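Local structure of zinc-finger (Saccharomonospora viridis, 3RMQ) at residues W72-R75 with E76-D79. The protein is of unknown function but binds a zinc ion through one histidine and three cysteines. The protein carries 1 engineered substitution. Sequence-based numbering, arbitrary orientation.
Engineered in segment 72-75: Met74 (natural residue Val).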
loop_
_atom_site.group_PDB
_atom_site.type_symbol
_atom_site.label_atom_id
_atom_site.label_comp_id
_atom_site.label_asym_id
_atom_site.label_seq_id
_atom_site.Cartn_x
_atom_site.Cartn_y
_atom_site.Cartn_z
ATOM N N TRP A 72 13.611 5.782 1.672
ATOM C CA TRP A 72 14.322 4.822 2.534
ATOM C C TRP A 72 15.273 3.938 1.758
ATOM O O TRP A 72 14.969 3.573 0.617
ATOM C CB TRP A 72 13.367 3.883 3.238
ATOM C CG TRP A 72 12.572 4.524 4.250
ATOM C CD1 TRP A 72 12.357 5.860 4.409
ATOM C CD2 TRP A 72 11.843 3.868 5.271
ATOM N NE1 TRP A 72 11.531 6.075 5.482
ATOM C CE2 TRP A 72 11.206 4.866 6.034
ATOM C CE3 TRP A 72 11.655 2.523 5.611
ATOM C CZ2 TRP A 72 10.406 4.567 7.130
ATOM C CZ3 TRP A 72 10.851 2.225 6.689
ATOM C CH2 TRP A 72 10.235 3.253 7.441
ATOM N N PRO A 73 16.407 3.550 2.397
ATOM C CA PRO A 73 17.295 2.564 1.796
ATOM C C PRO A 73 16.603 1.215 1.768
ATOM O O PRO A 73 15.683 0.978 2.564
ATOM C CB PRO A 73 18.494 2.525 2.752
ATOM C CG PRO A 73 17.930 2.914 4.061
ATOM C CD PRO A 73 16.852 3.933 3.750
HETATM N N MSE A 74 17.028 0.351 0.855
HETATM C CA MSE A 74 16.432 -0.971 0.720
HETATM C C MSE A 74 16.468 -1.774 2.011
HETATM O O MSE A 74 15.504 -2.462 2.327
HETATM C CB MSE A 74 17.109 -1.759 -0.404
HETATM C CG MSE A 74 16.846 -1.161 -1.789
HETATM SE SE MSE A 74 14.932 -1.082 -2.313
HETATM C CE MSE A 74 15.029 -2.418 -3.751
ATOM N N ARG A 75 17.526 -1.679 2.790
ATOM C CA ARG A 75 17.566 -2.520 3.984
ATOM C C ARG A 75 16.471 -2.161 4.987
ATOM O O ARG A 75 15.907 -3.051 5.598
ATOM C CB ARG A 75 18.934 -2.514 4.666
ATOM C CG ARG A 75 19.662 -1.202 4.587
ATOM C CD ARG A 75 20.731 -1.289 3.519
ATOM N NE ARG A 75 20.578 -0.280 2.475
ATOM C CZ ARG A 75 20.413 -0.542 1.180
ATOM N NH1 ARG A 75 20.364 -1.792 0.737
ATOM N NH2 ARG A 75 20.298 0.457 0.320
ATOM N N GLU A 76 16.147 -0.878 5.149
ATOM C CA GLU A 76 15.069 -0.498 6.070
ATOM C C GLU A 76 13.693 -0.796 5.514
ATOM O O GLU A 76 12.756 -1.027 6.265
ATOM C CB GLU A 76 15.112 0.989 6.366
ATOM C CG GLU A 76 16.387 1.438 6.991
ATOM C CD GLU A 76 16.331 2.899 7.321
ATOM O OE1 GLU A 76 15.452 3.609 6.769
ATOM O OE2 GLU A 76 17.159 3.340 8.138
ATOM N N ILE A 77 13.539 -0.708 4.200
ATOM C CA ILE A 77 12.280 -1.106 3.577
ATOM C C ILE A 77 12.097 -2.628 3.813
ATOM O O ILE A 77 11.003 -3.102 4.083
ATOM C CB ILE A 77 12.243 -0.745 2.071
ATOM C CG1 ILE A 77 12.352 0.768 1.876
ATOM C CG2 ILE A 77 10.960 -1.218 1.447
ATOM C CD1 ILE A 77 12.424 1.200 0.412
ATOM N N SER A 78 13.189 -3.375 3.744
ATOM C CA SER A 78 13.103 -4.805 3.897
ATOM C C SER A 78 12.585 -5.160 5.287
ATOM O O SER A 78 11.691 -6.002 5.407
ATOM C CB SER A 78 14.446 -5.456 3.638
ATOM O OG SER A 78 14.282 -6.845 3.688
ATOM N N ASP A 79 13.124 -4.512 6.326
ATOM C CA ASP A 79 12.664 -4.721 7.711
ATOM C C ASP A 79 11.171 -4.475 7.866
ATOM O O ASP A 79 10.481 -5.202 8.559
ATOM C CB ASP A 79 13.398 -3.788 8.670
ATOM C CG ASP A 79 14.821 -4.218 8.906
ATOM O OD1 ASP A 79 15.146 -5.384 8.565
ATOM O OD2 ASP A 79 15.609 -3.391 9.431
#
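Glu76, in the first turn of helix 74-81, reaches back over Trp72 and Pro73. Its CG stands beside the backbone N (chi1 -60°) and the chain beyond is extended, which brings OE1 over the rim of one indole face, 3.8 Å above the plane and near CG and CD2, with ring and carboxylate almost perpendicular. The same OE1 comes within 3.3 Å of Pro73 CD, while Glu76 CG packs at 3.6 Å from Pro73 CG. Proline is tolerated at the N-cap because no helical hydrogen bond needs its N-H, and its ring holds phi near -68°. Its carbonyl O accepts a hydrogen bond from Ile77 N (3.2 Å) and a weak one from Glu76 N. Arg75, bent at chi2 and chi3, sets one guanidinium face over Pro73 C.

On the buried side, Ile77 turns CG1 back to Trp72 CB (3.5 Å) and extends CD1 to 3.5 Å from Trp72 O and 4.4 Å from SE of Met74, an engineered residue modelled as selenomethionine. Branched and apolar, Ile77 also meets Ile64 and Lys68 of helix 60-69 and Leu108 of helix 102-109; Ser78 OG hydrogen-bonds to Leu108 O.

The turn is thus amphipathic, with Ile77 packed between helices and Glu76 on the exposed side. A carboxylate near the helix N-terminus should interact favourably with the helix dipole. Its contact with the electron-rich indole is packing, probably without electrostatic gain.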